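Long-range contact in fimbria adhesin protein (Klebsiella pneumoniae, PDB 3U4K), which serves as a fimbrial adhesin whose receptor-binding domain, the part crystallised here, binds human collagen V: residues R106-G111 / T134-I139. Sequence-based numbering, arbitrary orientation.
Sequences RFSRKG and TFTLDI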
ATOM      1  N   ARG A 106       4.313  -4.326  -3.845  1.00 63.82           N
ATOM      2  CA  ARG A 106       5.108  -3.484  -2.959  1.00 63.54           C
ATOM      3  C   ARG A 106       4.466  -2.102  -2.816  1.00 63.72           C
ATOM      4  O   ARG A 106       4.199  -1.417  -3.807  1.00 63.19           O
ATOM      5  CB  ARG A 106       6.550  -3.378  -3.460  1.00 63.45           C
ATOM      6  CG  ARG A 106       7.540  -2.841  -2.431  1.00 65.63           C
ATOM      7  CD  ARG A 106       8.953  -2.778  -2.992  1.00 67.13           C
ATOM      8  NE  ARG A 106       8.984  -2.078  -4.277  1.00 71.83           N
ATOM      9  CZ  ARG A 106       9.960  -2.177  -5.177  1.00 72.98           C
ATOM     10  NH1 ARG A 106      11.017  -2.950  -4.949  1.00 73.82           N
ATOM     11  NH2 ARG A 106       9.876  -1.498  -6.313  1.00 70.95           N
ATOM     12  N   PHE A 107       4.213  -1.712  -1.570  1.00 65.60           N
ATOM     13  CA  PHE A 107       3.596  -0.426  -1.261  1.00 65.08           C
ATOM     14  C   PHE A 107       4.637   0.492  -0.650  1.00 65.16           C
ATOM     15  O   PHE A 107       5.339   0.109   0.290  1.00 66.11           O
ATOM     16  CB  PHE A 107       2.435  -0.600  -0.281  1.00 63.52           C
ATOM     17  CG  PHE A 107       1.510  -1.733  -0.622  1.00 64.61           C
ATOM     18  CD1 PHE A 107       1.817  -3.040  -0.244  1.00 64.60           C
ATOM     19  CD2 PHE A 107       0.323  -1.495  -1.307  1.00 64.81           C
ATOM     20  CE1 PHE A 107       0.964  -4.087  -0.552  1.00 62.84           C
ATOM     21  CE2 PHE A 107      -0.538  -2.540  -1.614  1.00 64.79           C
ATOM     22  CZ  PHE A 107      -0.215  -3.836  -1.238  1.00 63.97           C
ATOM     23  N   SER A 108       4.736   1.703  -1.190  1.00 65.54           N
ATOM     24  CA  SER A 108       5.710   2.675  -0.714  1.00 66.91           C
ATOM     25  C   SER A 108       5.103   4.070  -0.611  1.00 67.01           C
ATOM     26  O   SER A 108       4.122   4.389  -1.285  1.00 66.99           O
ATOM     27  CB  SER A 108       6.940   2.695  -1.626  1.00 66.58           C
ATOM     28  OG  SER A 108       6.601   3.179  -2.916  1.00 69.04           O
ATOM     29  N   ARG A 109       5.700   4.891   0.244  1.00 68.01           N
ATOM     30  CA  ARG A 109       5.307   6.282   0.392  1.00 68.41           C
ATOM     31  C   ARG A 109       6.557   7.139   0.284  1.00 69.18           C
ATOM     32  O   ARG A 109       7.591   6.804   0.858  1.00 70.42           O
ATOM     33  CB  ARG A 109       4.621   6.499   1.740  1.00 69.47           C
ATOM     34  CG  ARG A 109       3.886   7.822   1.868  1.00 69.69           C
ATOM     35  CD  ARG A 109       3.383   8.021   3.287  1.00 69.96           C
ATOM     36  NE  ARG A 109       3.170   9.434   3.593  1.00 70.12           N
ATOM     37  CZ  ARG A 109       2.889   9.908   4.803  1.00 71.08           C
ATOM     38  NH1 ARG A 109       2.782   9.088   5.842  1.00 70.71           N
ATOM     39  NH2 ARG A 109       2.713  11.212   4.977  1.00 72.39           N
ATOM     40  N   LYS A 110       6.461   8.232  -0.465  1.00 71.60           N
ATOM     41  CA  LYS A 110       7.599   9.125  -0.656  1.00 75.49           C
ATOM     42  C   LYS A 110       7.194  10.587  -0.481  1.00 77.30           C
ATOM     43  O   LYS A 110       6.192  11.035  -1.033  1.00 77.20           O
ATOM     44  CB  LYS A 110       8.244   8.897  -2.026  1.00 77.24           C
ATOM     45  CG  LYS A 110       9.680   9.384  -2.120  1.00 79.43           C
ATOM     46  CD  LYS A 110      10.411   8.747  -3.292  1.00 82.28           C
ATOM     47  CE  LYS A 110      11.878   9.163  -3.334  1.00 82.59           C
ATOM     48  NZ  LYS A 110      12.051  10.602  -3.691  1.00 84.26           N
ATOM     49  N   GLY A 111       7.989  11.319   0.292  1.00 80.20           N
ATOM     50  CA  GLY A 111       7.731  12.725   0.585  1.00 80.83           C
ATOM     51  C   GLY A 111       8.565  13.153   1.771  1.00 81.70           C
ATOM     52  O   GLY A 111       9.740  12.793   1.869  1.00 82.16           O
ATOM     53  N   THR A 134       3.596  11.158  -2.025  1.00 64.99           N
ATOM     54  CA  THR A 134       3.134  10.249  -3.063  1.00 64.44           C
ATOM     55  C   THR A 134       2.980   8.863  -2.462  1.00 63.16           C
ATOM     56  O   THR A 134       3.806   8.443  -1.653  1.00 63.74           O
ATOM     57  CB  THR A 134       4.127  10.156  -4.244  1.00 64.76           C
ATOM     58  OG1 THR A 134       5.376   9.609  -3.793  1.00 62.97           O
ATOM     59  CG2 THR A 134       4.355  11.523  -4.886  1.00 63.25           C
ATOM     60  N   PHE A 135       1.922   8.160  -2.850  1.00 64.21           N
ATOM     61  CA  PHE A 135       1.794   6.741  -2.526  1.00 65.96           C
ATOM     62  C   PHE A 135       1.964   5.933  -3.805  1.00 64.60           C
ATOM     63  O   PHE A 135       1.348   6.246  -4.824  1.00 65.41           O
ATOM     64  CB  PHE A 135       0.449   6.435  -1.860  1.00 66.53           C
ATOM     65  CG  PHE A 135       0.378   5.065  -1.239  1.00 68.86           C
ATOM     66  CD1 PHE A 135       0.771   4.863   0.080  1.00 69.48           C
ATOM     67  CD2 PHE A 135      -0.074   3.970  -1.974  1.00 70.60           C
ATOM     68  CE1 PHE A 135       0.714   3.601   0.653  1.00 69.71           C
ATOM     69  CE2 PHE A 135      -0.133   2.705  -1.406  1.00 68.80           C
ATOM     70  CZ  PHE A 135       0.261   2.522  -0.090  1.00 68.95           C
ATOM     71  N   THR A 136       2.801   4.899  -3.749  1.00 64.76           N
ATOM     72  CA  THR A 136       3.135   4.115  -4.943  1.00 65.29           C
ATOM     73  C   THR A 136       2.944   2.607  -4.763  1.00 64.38           C
ATOM     74  O   THR A 136       3.537   1.990  -3.874  1.00 64.09           O
ATOM     75  CB  THR A 136       4.570   4.421  -5.435  1.00 65.22           C
ATOM     76  OG1 THR A 136       4.669   5.809  -5.776  1.00 65.93           O
ATOM     77  CG2 THR A 136       4.925   3.589  -6.659  1.00 64.11           C
ATOM     78  N   LEU A 137       2.102   2.035  -5.622  1.00 65.75           N
ATOM     79  CA  LEU A 137       1.903   0.591  -5.699  1.00 65.26           C
ATOM     80  C   LEU A 137       2.731   0.002  -6.841  1.00 66.34           C
ATOM     81  O   LEU A 137       2.696   0.495  -7.972  1.00 65.36           O
ATOM     82  CB  LEU A 137       0.417   0.264  -5.885  1.00 64.02           C
ATOM     83  CG  LEU A 137      -0.004  -1.191  -6.122  1.00 65.38           C
ATOM     84  CD1 LEU A 137       0.345  -2.085  -4.941  1.00 65.25           C
ATOM     85  CD2 LEU A 137      -1.489  -1.287  -6.436  1.00 64.83           C
ATOM     86  N   ASP A 138       3.485  -1.048  -6.529  1.00 68.81           N
ATOM     87  CA  ASP A 138       4.303  -1.741  -7.519  1.00 70.89           C
ATOM     88  C   ASP A 138       3.832  -3.171  -7.711  1.00 71.28           C
ATOM     89  O   ASP A 138       3.680  -3.918  -6.740  1.00 71.06           O
ATOM     90  CB  ASP A 138       5.777  -1.744  -7.103  1.00 73.25           C
ATOM     91  CG  ASP A 138       6.479  -0.428  -7.395  1.00 76.10           C
ATOM     92  OD1 ASP A 138       5.939   0.388  -8.174  1.00 76.83           O
ATOM     93  OD2 ASP A 138       7.583  -0.217  -6.849  1.00 77.71           O
ATOM     94  N   ILE A 139       3.595  -3.543  -8.966  1.00 70.07           N
ATOM     95  CA  ILE A 139       3.308  -4.931  -9.318  1.00 67.42           C
ATOM     96  C   ILE A 139       4.585  -5.589  -9.844  1.00 66.96           C
ATOM     97  O   ILE A 139       5.138  -5.174 -10.867  1.00 66.41           O
ATOM     98  CB  ILE A 139       2.152  -5.044 -10.332  1.00 65.90           C
ATOM     99  CG1 ILE A 139       0.878  -4.419  -9.753  1.00 63.51           C
ATOM    100  CG2 ILE A 139       1.904  -6.502 -10.693  1.00 67.78           C
ATOM    101  CD1 ILE A 139      -0.210  -4.167 -10.776  1.00 61.47           C
TER
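R106 and D138 face each other as a hydrogen-bonded pair of antiparallel strands, and their side chains run alongside one another to a salt bridge. NH2 of R106 reaches OD2 of D138 at 2.7 Å, nearly straight and almost in the guanidinium plane, but meets the carboxylate on its anti side and somewhat out of its plane, with the two planes turned 64° apart. A bend at chi3 of R106 (51°) swings the guanidinium over to the acid. The other carboxylate oxygen, OD1, is taken by T56 OG1, so D138 is held from both flanking strands.

Next along the strands S108 and T136 exchange backbone bonds, T136 N to S108 O at 2.8 Å being one of them, with their side chains on the same face as R106 and D138; S108 OG adds only a weak bond to T136 O. K110 O accepts twice, from T134 N at 2.8 Å and from T134 OG1 at 3.2 Å, the hydroxyl coming in well off the C=O direction.

The other face is apolar except for R109. CD1 of L137 packs on CE2 of F107 at 3.5 Å, while CZ of F135 meets F107 CB at 3.8 Å. S108 O lies over one face of the F135 ring, offset toward its rim, where a chi1 of -168° (CG trans to N) places the ring. R109, on this face beside F135, runs out extended, with NE bonded to S133 OG and NH2 to A131 O.

Strand 133-141 lies between 103-111 and 53-61, while 115-116 borders the far edge of 103-111. F107 and F135 reach T157 on strand 154-160 of the opposing sheet, forming part of the jelly-roll core.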